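Local coordinates for coatomer subunit delta (Saccharomyces cerevisiae, PDB 5FJZ), which forms the delta subunit of the COPI coat, which probably mediates retrograde Golgi-to-ER transport, and interacts with Dsl1, here seen as its mu-homology domain, at residues A[25-31]-A[121-127]; A[218-224]-A[264-270]; A[144-150]-A[197-202]; A[32-36]-A[115-121]. One frame throughout, in Å; residues are numbered along the deposited sequence.

Contact 1 (A[25-31]-A[121-127]); sequences AEFSRDG and IPLTLTT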
# COMPACT_ATOMS: atom_id res chain seq x y z
N ALA A 25 7.52 17.69 -5.12
CA ALA A 25 7.22 19.10 -5.26
C ALA A 25 5.86 19.26 -5.95
O ALA A 25 5.52 18.49 -6.90
CB ALA A 25 8.34 19.78 -6.05
N GLU A 26 5.08 20.24 -5.54
CA GLU A 26 3.81 20.57 -6.18
C GLU A 26 3.67 22.07 -6.53
O GLU A 26 4.08 22.96 -5.72
CB GLU A 26 2.64 20.17 -5.25
CG GLU A 26 1.23 20.46 -5.81
CD GLU A 26 0.08 19.81 -5.04
OE1 GLU A 26 0.35 18.81 -4.31
OE2 GLU A 26 -1.08 20.28 -5.18
N PHE A 27 3.13 22.32 -7.69
CA PHE A 27 3.03 23.71 -8.29
C PHE A 27 1.61 23.96 -8.69
O PHE A 27 0.88 23.03 -9.02
CB PHE A 27 3.92 23.89 -9.54
CG PHE A 27 5.33 23.57 -9.33
CD1 PHE A 27 5.77 22.26 -9.35
CD2 PHE A 27 6.27 24.56 -9.09
CE1 PHE A 27 7.08 21.95 -9.15
CE2 PHE A 27 7.58 24.25 -8.89
CZ PHE A 27 8.01 22.95 -8.88
N SER A 28 1.11 25.20 -8.49
CA SER A 28 -0.07 25.59 -9.13
C SER A 28 0.16 25.69 -10.65
O SER A 28 1.29 25.74 -11.13
CB SER A 28 -0.55 26.93 -8.59
OG SER A 28 -1.06 26.76 -7.27
N ARG A 29 -0.90 25.79 -11.44
CA ARG A 29 -0.71 25.81 -12.92
C ARG A 29 0.10 27.01 -13.36
O ARG A 29 0.82 26.90 -14.34
CB ARG A 29 -2.03 25.89 -13.68
CG ARG A 29 -3.02 25.05 -13.02
CD ARG A 29 -4.28 24.89 -13.76
NE ARG A 29 -5.00 23.87 -13.08
CZ ARG A 29 -6.22 23.49 -13.41
NH1 ARG A 29 -6.87 24.07 -14.42
NH2 ARG A 29 -6.76 22.47 -12.75
N ASP A 30 0.06 28.11 -12.61
CA ASP A 30 0.84 29.29 -12.94
C ASP A 30 2.26 29.27 -12.39
O ASP A 30 2.99 30.21 -12.59
CB ASP A 30 0.15 30.60 -12.52
CG ASP A 30 0.22 30.87 -11.00
OD1 ASP A 30 0.64 30.02 -10.20
OD2 ASP A 30 -0.17 31.96 -10.58
N GLY A 31 2.69 28.15 -11.83
CA GLY A 31 4.02 28.00 -11.38
C GLY A 31 4.23 28.39 -9.92
O GLY A 31 5.35 28.35 -9.46
N ILE A 121 13.90 22.71 -4.57
CA ILE A 121 13.40 22.35 -5.92
C ILE A 121 14.53 22.40 -6.96
O ILE A 121 15.15 23.47 -7.12
CB ILE A 121 12.18 23.24 -6.19
CG1 ILE A 121 11.05 22.70 -5.24
CG2 ILE A 121 11.79 23.27 -7.65
CD1 ILE A 121 9.75 23.48 -5.22
N PRO A 122 14.83 21.29 -7.62
CA PRO A 122 15.80 21.35 -8.68
C PRO A 122 15.23 21.92 -10.03
O PRO A 122 15.99 22.38 -10.87
CB PRO A 122 16.19 19.91 -8.86
CG PRO A 122 14.96 19.13 -8.49
CD PRO A 122 14.28 19.91 -7.42
N LEU A 123 13.95 21.74 -10.25
CA LEU A 123 13.27 22.06 -11.52
C LEU A 123 11.94 22.73 -11.29
O LEU A 123 10.99 22.11 -10.79
CB LEU A 123 13.13 20.81 -12.35
CG LEU A 123 12.62 20.99 -13.76
CD1 LEU A 123 13.69 21.47 -14.69
CD2 LEU A 123 12.05 19.65 -14.25
N THR A 124 11.82 24.02 -11.62
CA THR A 124 10.58 24.77 -11.47
C THR A 124 9.77 24.61 -12.71
O THR A 124 10.30 24.35 -13.75
CB THR A 124 10.85 26.28 -11.19
OG1 THR A 124 11.75 26.77 -12.14
CG2 THR A 124 11.55 26.45 -9.86
N LEU A 125 8.44 24.62 -12.54
CA LEU A 125 7.47 24.36 -13.59
C LEU A 125 6.35 25.39 -13.64
O LEU A 125 5.90 25.87 -12.60
CB LEU A 125 6.81 23.06 -13.26
CG LEU A 125 7.34 21.75 -13.75
CD1 LEU A 125 8.70 21.64 -14.38
CD2 LEU A 125 7.02 20.59 -12.78
N THR A 126 5.86 25.71 -14.85
CA THR A 126 4.78 26.53 -15.06
C THR A 126 4.08 26.07 -16.31
O THR A 126 4.73 25.51 -17.22
CB THR A 126 5.23 28.01 -15.37
OG1 THR A 126 6.00 28.53 -14.29
CG2 THR A 126 4.02 28.88 -15.53
N THR A 127 2.80 26.29 -16.39
CA THR A 127 2.06 25.87 -17.58
C THR A 127 1.23 27.02 -18.13
O THR A 127 0.74 27.85 -17.38
CB THR A 127 1.18 24.64 -17.31
OG1 THR A 127 0.14 24.92 -16.38
CG2 THR A 127 1.99 23.50 -16.74
O HOH W 1 7.50 27.38 -11.01

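Contact 2 (A[218-224]-A[264-270]); sequences YPMTVSF and SDEYLVQ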
# COMPACT_ATOMS: atom_id res chain seq x y z
N TYR A 218 -4.88 18.13 -15.93
CA TYR A 218 -4.12 18.19 -14.69
C TYR A 218 -4.53 17.05 -13.72
O TYR A 218 -5.65 16.55 -13.83
CB TYR A 218 -4.34 19.55 -14.01
CG TYR A 218 -3.78 20.67 -14.79
CD1 TYR A 218 -2.48 21.06 -14.67
CD2 TYR A 218 -4.61 21.41 -15.63
CE1 TYR A 218 -1.97 22.11 -15.45
CE2 TYR A 218 -4.12 22.42 -16.44
CZ TYR A 218 -2.81 22.77 -16.34
OH TYR A 218 -2.34 23.82 -17.11
N PRO A 219 -3.63 16.58 -12.82
CA PRO A 219 -2.21 16.96 -12.62
C PRO A 219 -1.26 16.52 -13.75
O PRO A 219 -1.34 15.41 -14.30
CB PRO A 219 -1.89 16.33 -11.29
CG PRO A 219 -2.81 15.10 -11.16
CD PRO A 219 -4.03 15.39 -11.99
N MET A 220 -0.35 17.38 -14.13
CA MET A 220 0.73 17.00 -15.01
C MET A 220 1.93 16.58 -14.14
O MET A 220 2.32 17.31 -13.23
CB MET A 220 1.15 18.19 -15.90
CG MET A 220 0.03 18.72 -16.78
SD MET A 220 0.55 20.08 -17.86
CE MET A 220 -1.01 20.45 -18.66
N THR A 221 2.53 15.45 -14.47
CA THR A 221 3.59 14.90 -13.66
C THR A 221 4.88 14.95 -14.42
O THR A 221 4.92 14.71 -15.65
CB THR A 221 3.28 13.44 -13.29
OG1 THR A 221 2.13 13.42 -12.47
CG2 THR A 221 4.40 12.83 -12.52
N VAL A 222 5.95 15.19 -13.73
CA VAL A 222 7.29 15.11 -14.32
C VAL A 222 8.13 14.00 -13.65
O VAL A 222 8.03 13.80 -12.41
CB VAL A 222 8.03 16.44 -14.26
CG1 VAL A 222 8.29 16.86 -12.84
CG2 VAL A 222 9.37 16.33 -14.96
N SER A 223 8.92 13.32 -14.47
CA SER A 223 9.76 12.22 -14.02
C SER A 223 11.19 12.44 -14.51
O SER A 223 11.41 12.60 -15.73
CB SER A 223 9.17 10.92 -14.60
OG SER A 223 9.91 9.77 -14.18
N PHE A 224 12.14 12.42 -13.57
CA PHE A 224 13.54 12.54 -13.84
C PHE A 224 14.38 11.87 -12.77
O PHE A 224 13.91 11.55 -11.67
CB PHE A 224 13.96 14.00 -13.97
CG PHE A 224 13.73 14.85 -12.70
CD1 PHE A 224 14.58 14.77 -11.59
CD2 PHE A 224 12.60 15.67 -12.61
CE1 PHE A 224 14.38 15.55 -10.48
CE2 PHE A 224 12.39 16.44 -11.46
CZ PHE A 224 13.28 16.37 -10.42
N SER A 264 12.95 12.29 -8.91
CA SER A 264 11.59 12.77 -8.60
C SER A 264 10.67 11.65 -8.10
O SER A 264 10.83 10.49 -8.42
CB SER A 264 10.94 13.44 -9.82
OG SER A 264 10.83 12.48 -10.90
N ASP A 265 9.71 11.98 -7.28
CA ASP A 265 8.59 11.05 -6.93
C ASP A 265 7.28 11.78 -7.25
O ASP A 265 6.87 11.83 -8.42
CB ASP A 265 8.77 10.58 -5.49
CG ASP A 265 7.66 9.58 -5.06
OD1 ASP A 265 6.92 9.12 -5.93
OD2 ASP A 265 7.47 9.37 -3.86
N GLU A 266 6.63 12.42 -6.31
CA GLU A 266 5.39 13.13 -6.57
C GLU A 266 5.69 14.60 -6.94
O GLU A 266 5.82 15.40 -6.09
CB GLU A 266 4.46 13.05 -5.36
CG GLU A 266 3.99 11.61 -5.07
CD GLU A 266 3.05 11.45 -3.85
OE1 GLU A 266 2.78 12.42 -3.10
OE2 GLU A 266 2.64 10.30 -3.58
N TYR A 267 5.89 14.83 -8.24
CA TYR A 267 6.50 16.01 -8.74
C TYR A 267 5.52 16.48 -9.80
O TYR A 267 5.52 15.98 -10.95
CB TYR A 267 7.86 15.80 -9.29
CG TYR A 267 8.79 17.00 -9.21
CD1 TYR A 267 8.66 18.05 -10.13
CD2 TYR A 267 9.87 17.02 -8.35
CE1 TYR A 267 9.57 19.10 -10.14
CE2 TYR A 267 10.78 18.07 -8.35
CZ TYR A 267 10.59 19.14 -9.20
OH TYR A 267 11.48 20.22 -9.20
N LEU A 268 4.67 17.41 -9.41
CA LEU A 268 3.56 17.76 -10.26
C LEU A 268 2.97 19.20 -10.26
O LEU A 268 3.13 19.91 -9.35
CB LEU A 268 2.41 16.81 -9.97
CG LEU A 268 1.41 16.85 -8.83
CD1 LEU A 268 1.34 15.44 -8.25
CD2 LEU A 268 1.64 17.82 -7.73
N VAL A 269 2.22 19.48 -11.31
CA VAL A 269 1.45 20.71 -11.45
C VAL A 269 -0.01 20.40 -11.48
O VAL A 269 -0.51 19.56 -12.21
CB VAL A 269 2.06 21.77 -12.40
CG1 VAL A 269 3.17 21.25 -13.24
CG2 VAL A 269 1.02 22.62 -13.13
N GLN A 270 -0.73 21.12 -10.67
CA GLN A 270 -2.08 20.81 -10.37
C GLN A 270 -2.96 22.06 -10.36
O GLN A 270 -4.08 22.05 -10.86
CB GLN A 270 -2.03 20.20 -8.97
CG GLN A 270 -3.28 19.72 -8.35
CD GLN A 270 -3.08 18.31 -7.86
OE1 GLN A 270 -2.32 18.05 -6.93
NE2 GLN A 270 -3.70 17.39 -8.55
OXT GLN A 270 -2.55 23.03 -9.71
O HOH W 2 8.33 11.74 -10.64
O HOH W 3 11.61 9.44 -11.24

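Contact 3 (A[144-150]-A[197-202]); sequences YESVLET and IAANDA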
# COMPACT_ATOMS: atom_id res chain seq x y z
N TYR A 144 9.90 25.15 -17.92
CA TYR A 144 10.74 24.62 -16.88
C TYR A 144 12.04 25.41 -16.75
O TYR A 144 12.56 25.98 -17.73
CB TYR A 144 11.03 23.16 -17.16
CG TYR A 144 11.57 22.83 -18.55
CD1 TYR A 144 12.93 22.94 -18.85
CD2 TYR A 144 10.73 22.34 -19.52
CE1 TYR A 144 13.41 22.67 -20.14
CE2 TYR A 144 11.21 22.01 -20.78
CZ TYR A 144 12.53 22.21 -21.10
OH TYR A 144 13.00 21.90 -22.39
N GLU A 145 12.58 25.45 -15.53
CA GLU A 145 13.87 26.01 -15.25
C GLU A 145 14.61 25.14 -14.25
O GLU A 145 14.08 24.84 -13.17
CB GLU A 145 13.76 27.44 -14.68
CG GLU A 145 15.15 28.00 -14.46
CD GLU A 145 15.24 29.50 -14.38
OE1 GLU A 145 14.33 30.11 -13.78
OE2 GLU A 145 16.24 30.04 -14.94
N SER A 146 15.79 24.68 -14.65
CA SER A 146 16.68 23.91 -13.82
C SER A 146 17.60 24.79 -13.04
O SER A 146 18.17 25.74 -13.59
CB SER A 146 17.53 23.02 -14.68
OG SER A 146 18.51 22.29 -13.90
N VAL A 147 17.78 24.47 -11.77
CA VAL A 147 18.87 25.04 -10.99
C VAL A 147 20.02 24.05 -10.71
O VAL A 147 20.90 24.29 -9.94
CB VAL A 147 18.33 25.71 -9.72
CG1 VAL A 147 17.27 26.75 -10.06
CG2 VAL A 147 17.80 24.70 -8.73
N LEU A 148 20.02 22.92 -11.38
CA LEU A 148 21.09 21.99 -11.20
C LEU A 148 22.34 22.38 -11.98
O LEU A 148 22.25 23.04 -13.03
CB LEU A 148 20.64 20.60 -11.68
CG LEU A 148 19.56 19.99 -10.81
CD1 LEU A 148 19.13 18.69 -11.45
CD2 LEU A 148 20.08 19.72 -9.42
N GLU A 149 23.48 21.92 -11.48
CA GLU A 149 24.81 22.13 -12.14
C GLU A 149 25.10 21.08 -13.16
O GLU A 149 26.13 21.16 -13.84
CB GLU A 149 25.94 22.10 -11.11
CG GLU A 149 25.86 23.11 -10.00
CD GLU A 149 26.61 24.41 -10.30
OE1 GLU A 149 26.42 25.04 -11.35
OE2 GLU A 149 27.44 24.80 -9.44
N THR A 150 24.25 20.08 -13.26
CA THR A 150 24.46 19.04 -14.26
C THR A 150 23.19 18.92 -15.06
O THR A 150 22.14 19.42 -14.65
CB THR A 150 24.85 17.68 -13.64
OG1 THR A 150 23.78 17.22 -12.81
CG2 THR A 150 26.13 17.79 -12.79
N ILE A 197 17.66 18.49 -20.37
CA ILE A 197 17.53 19.82 -19.75
C ILE A 197 18.91 20.21 -19.25
O ILE A 197 19.39 19.67 -18.25
CB ILE A 197 16.52 19.93 -18.60
CG1 ILE A 197 15.15 19.52 -19.10
CG2 ILE A 197 16.43 21.39 -18.08
CD1 ILE A 197 14.06 19.55 -18.00
N ALA A 198 19.54 21.15 -19.97
CA ALA A 198 20.88 21.59 -19.65
C ALA A 198 20.98 22.22 -18.24
O ALA A 198 19.99 22.75 -17.70
CB ALA A 198 21.34 22.61 -20.70
N ALA A 199 22.15 22.09 -17.63
CA ALA A 199 22.41 22.73 -16.34
C ALA A 199 22.01 24.18 -16.38
O ALA A 199 22.33 24.90 -17.34
CB ALA A 199 23.89 22.58 -15.98
N ASN A 200 21.30 24.60 -15.35
CA ASN A 200 20.92 26.00 -15.16
C ASN A 200 20.04 26.64 -16.24
O ASN A 200 19.85 27.83 -16.29
CB ASN A 200 22.15 26.84 -14.84
CG ASN A 200 22.67 26.57 -13.44
OD1 ASN A 200 23.78 26.10 -13.25
ND2 ASN A 200 21.85 26.85 -12.45
N ASP A 201 19.47 25.82 -17.10
CA ASP A 201 18.77 26.34 -18.26
C ASP A 201 17.28 26.48 -17.96
O ASP A 201 16.73 25.69 -17.20
CB ASP A 201 19.01 25.42 -19.49
CG ASP A 201 19.23 26.23 -20.83
OD1 ASP A 201 19.82 27.36 -20.82
OD2 ASP A 201 18.82 25.71 -21.90
N ALA A 202 16.65 27.39 -18.68
CA ALA A 202 15.24 27.52 -18.78
C ALA A 202 14.77 27.19 -20.21
O ALA A 202 15.40 27.55 -21.22
CB ALA A 202 14.79 28.86 -18.38
O HOH W 4 18.49 29.90 -16.58
O HOH W 5 19.54 20.43 -15.60

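Contact 4 (A[32-36]-A[115-121]); sequences TIHSS and AEDDSLI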
# COMPACT_ATOMS: atom_id res chain seq x y z
N THR A 32 3.20 28.79 -9.21
CA THR A 32 3.42 29.12 -7.79
C THR A 32 3.72 27.83 -7.03
O THR A 32 2.93 26.89 -7.13
CB THR A 32 2.16 29.72 -7.15
OG1 THR A 32 1.80 30.90 -7.88
CG2 THR A 32 2.42 30.12 -5.70
N ILE A 33 4.79 27.82 -6.26
CA ILE A 33 5.18 26.63 -5.45
C ILE A 33 4.19 26.45 -4.32
O ILE A 33 3.97 27.35 -3.50
CB ILE A 33 6.61 26.74 -5.01
CG1 ILE A 33 7.56 26.90 -6.22
CG2 ILE A 33 7.01 25.52 -4.22
CD1 ILE A 33 8.93 27.43 -5.88
N HIS A 34 3.55 25.29 -4.25
CA HIS A 34 2.78 24.87 -3.06
C HIS A 34 3.51 24.19 -1.94
O HIS A 34 3.30 24.53 -0.80
CB HIS A 34 1.64 23.95 -3.59
CG HIS A 34 0.81 23.34 -2.52
ND1 HIS A 34 1.06 22.07 -2.04
CD2 HIS A 34 -0.22 23.83 -1.81
CE1 HIS A 34 0.25 21.84 -1.05
NE2 HIS A 34 -0.56 22.88 -0.90
N SER A 35 4.49 23.31 -2.26
CA SER A 35 5.12 22.50 -1.27
C SER A 35 6.16 21.71 -1.89
O SER A 35 6.22 21.58 -3.14
CB SER A 35 4.15 21.49 -0.63
OG SER A 35 3.54 20.70 -1.65
N SER A 36 7.06 21.19 -1.05
CA SER A 36 8.10 20.33 -1.44
C SER A 36 8.56 19.49 -0.24
O SER A 36 8.41 19.84 0.92
CB SER A 36 9.29 21.03 -2.19
OG SER A 36 9.86 22.07 -1.40
N ALA A 115 4.82 26.86 0.76
CA ALA A 115 4.40 27.60 -0.42
C ALA A 115 5.43 28.71 -0.72
O ALA A 115 6.04 29.27 0.20
CB ALA A 115 3.06 28.15 -0.21
N GLU A 116 5.73 28.84 -1.99
CA GLU A 116 6.62 29.89 -2.53
C GLU A 116 8.10 29.76 -2.08
O GLU A 116 8.84 30.70 -2.19
CB GLU A 116 6.08 31.26 -2.14
CG GLU A 116 4.62 31.44 -2.41
CD GLU A 116 4.28 32.93 -2.39
OE1 GLU A 116 4.34 33.50 -1.32
OE2 GLU A 116 4.07 33.55 -3.45
N ASP A 117 8.54 28.58 -1.61
CA ASP A 117 9.91 28.41 -1.19
C ASP A 117 10.57 27.41 -2.12
O ASP A 117 10.07 26.27 -2.22
CB ASP A 117 9.91 27.90 0.25
CG ASP A 117 11.29 27.66 0.81
OD1 ASP A 117 12.26 27.42 0.03
OD2 ASP A 117 11.38 27.66 2.06
N ASP A 118 11.63 27.83 -2.83
CA ASP A 118 12.27 27.03 -3.86
C ASP A 118 13.54 26.36 -3.42
O ASP A 118 14.26 25.77 -4.27
CB ASP A 118 12.49 27.83 -5.18
CG ASP A 118 13.40 29.05 -4.98
OD1 ASP A 118 14.22 29.04 -4.05
OD2 ASP A 118 13.24 30.04 -5.75
N SER A 119 13.85 26.40 -2.13
CA SER A 119 15.15 25.93 -1.69
C SER A 119 15.43 24.47 -1.94
O SER A 119 16.61 24.06 -2.15
CB SER A 119 15.42 26.31 -0.21
OG SER A 119 14.45 25.72 0.61
N LEU A 120 14.37 23.66 -2.01
CA LEU A 120 14.55 22.23 -2.25
C LEU A 120 14.28 21.78 -3.68
O LEU A 120 14.32 20.57 -3.93
CB LEU A 120 13.53 21.45 -1.38
CG LEU A 120 13.82 21.10 0.09
CD1 LEU A 120 15.04 21.67 0.77
CD2 LEU A 120 12.59 20.93 0.99
N ILE A 121 13.90 22.71 -4.57
CA ILE A 121 13.40 22.35 -5.92
C ILE A 121 14.53 22.40 -6.96
O ILE A 121 15.15 23.47 -7.12
CB ILE A 121 12.18 23.24 -6.19
CG1 ILE A 121 11.05 22.70 -5.24
CG2 ILE A 121 11.79 23.27 -7.65
CD1 ILE A 121 9.75 23.48 -5.22
O HOH W 6 8.37 24.34 -1.41
O HOH W 7 11.64 24.11 -2.15

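Contact 1 (A[25-31]-A[121-127])
Phe-27 and Leu-125 meet between strands 25-27 and 123-127, which run 27° from parallel with axes 8.0 Å apart, so that side chains rather than a backbone ladder fill the gap. With CG anti to its carbonyl carbon (chi1 -55°), Phe-27 lays one ring face under Leu-125, whose CB stands 4.2 Å from the ring centroid, close to the normal. Ile-121 CG2 comes at the ring edge, 4.0 Å from Phe-27 CZ. With an alanine in place of Phe-27, Leu-125 and Ile-121 would probably lose the ring they share, and a gap would open between the strands. Beyond the strand, the type I turn from Ser-28 to Gly-31 brings Arg-29 O to Thr-127, where it is gripped twice: by Thr-127 N (2.9 Å), nearly in line with the carbonyl, and by Thr-127 OG1 (2.9 Å), tilted out of its plane. A glycine makes the close CA-H...O approach of Gly-31 CA to Leu-125 O (3.1 Å). Thr-127 OG1 is also hydrogen-bonded to Tyr-218 OH, and Arg-29 is paired with Asp-215. Strand 15-27, between 33-46 and 257-269 in the mixed sheet, thus packs on edge strand 123-131 of the four-stranded sheet, joining the two sheets.

Contact 2 (A[218-224]-A[264-270])
Tyr-267 and Val-222 belong to an antiparallel pair, strands 220-223 and 267-269, whose axes over these residues approach to 4.7 Å. Met-220 and Val-269 form a hydrogen-bonded pair, N to O in both directions, and Thr-221 and Leu-268 the non-hydrogen-bonded pair next to it. The ladder goes on with Val-222 N to Tyr-267 O at 2.9 Å, almost straight at 174°.

Followed outward, the Tyr-267 side chain has its CB 3.7 Å from Val-222 O. Further along the ring, CD2 and CE2 come under the edge of Phe-224, with Tyr-267 CE2 3.7 Å from Phe-224 CZ. CE1 and CZ also lie near Phe-224 CE2, which stands over the ring centre. The two rings make a T-shaped pair, planes at 78° and centroids 5.1 Å apart, in which Phe-224 offers its edge to the Tyr-267 face. At the tip, OH is hydrogen-bonded to Leu-123 O.

One face of the Phe-224 ring is covered by Ser-264 CB, over its centre, 3.8 Å from the centroid. Ser-264 OG, set between its own backbone N and carbonyl carbon (chi1 61°), accepts from Phe-224 N at 3.0 Å and donates to a water that in turn donates to Val-222 O and Asp-265 O. At the far end Tyr-218 CE1 touches Val-269 CG2 at 3.8 Å, beside the cis peptide preceding Pro-219. Strand 257-269 lies between 220-229 and 15-27 in the large mixed sheet, and 155-159 flanks 220-229; Val-222 and Val-269 pack on Leu-125 and Thr-127 of strand 123-131.

Contact 3 (A[144-150]-A[197-202])
Tyr-144 and Ile-197 supply the apolar part of this contact. Ile-197 CD1 lies over one face of the Tyr-144 ring, offset toward its rim, 4.0 Å from the centroid, while Ile-197 CG1 approaches Tyr-144 CE1 at 3.7 Å. The ring reaches this position because its CG stands between the backbone N and carbonyl carbon (chi1 52°). Replacing Ile-197 by an alanine would remove CG1, CG2 and CD1 and would probably leave a gap beside that ring face.

Backbone bonds come next. Ser-146 N donates to Asp-201 O at 2.9 Å, and Glu-145 faces Ala-202 as an antiparallel non-hydrogen-bonded pair, and Ala-202 CA makes a CA-H...O contact with Tyr-144 O. Strands 137-146 and 202-210 are neighbours in the four-stranded antiparallel sheet of this mu-homology domain, and the type II turn from Ala-198 to Asp-201 leads into the second of them. The other bond, Asn-200 N to Leu-148 O at 3.0 Å, is weak and bent (127°).

Side-chain and water bonds make up the third group. Ser-146 OG accepts from Leu-148 N at 3.0 Å, an ST turn that bends the chain just past the strand. A water hydrogen-bonded to Ser-146 OG also lies near Ile-197 O and Thr-150 O, and a second one donates to both Glu-145 OE2 and Asn-200 O.

Contact 4 (A[32-36]-A[115-121])
The loop 115-121, shaped by an Asx turn at Asp-117 and a type I turn from Asp-118 to Ile-121, folds over Ile-33 and Ser-36 at the start of strand 33-46. Both segments belong to the part of the protein that interacts with Dsl1. Within the Asx turn, Asp-117 OD1 accepts from Ser-119 N (2.9 Å) nearly along its C-O axis and from Ser-119 OG on its syn side, and two bonds thus fix the turn of the carboxylate.

Ile-33 is the main apolar link. With CG1 anti to the carbonyl carbon (chi1 -57°), CG2 falls anti to the backbone N and meets Ile-121 tip to tip, Ile-33 CG2 to Ile-121 CD1 at 3.6 Å, while the other branch reaches Asp-118, Ile-33 CD1 to Asp-118 CB at 3.7 Å. Ile-33 O accepts from Glu-116 N at 2.8 Å, the donor raised above the carbonyl plane. Thr-32 CG2 runs alongside Glu-116 CG.

Ser-36 joins the polar side through two waters. Its OG donates to one (2.7 Å) and accepts from the other (2.8 Å), and both waters donate to Asp-117 O; the second also accepts from Leu-120 N (2.8 Å). Ser-36 CB meanwhile packs on Ile-121 CG1, 3.9 Å away.

On the far side His-34 NE2 bonds Arg-110 O of the second subunit. Strand 33-46 lies between 104-113 and 15-27 in the large mixed sheet, and His-34 and Ser-35, both opposite Glu-26, make a classic beta bulge where the hairpin formed with strand 15-27 begins.

From the N terminus, residues 25-31 open the first loop, which contact 1 closes at 121-127. Contact 4 is nested within it, 32-36 joining 115-121, and the two share Ile-121. Strands 15-27 and 33-46 are sheet neighbours; contact 1 lays the mixed sheet against strand 123-131 of the other sheet, and contact 4 sets strand 33-46 against the loop leading to it. Contact 3 (144-150 with 197-202) follows in series and belongs to the four-stranded sheet that begins with 123-131. Contact 2 comes last, pairing 218-224 with the C-terminal 264-270 in the mixed sheet, its centre about 9 Å from that of contact 1. No loops cross; contacts 2 and 3 do not touch.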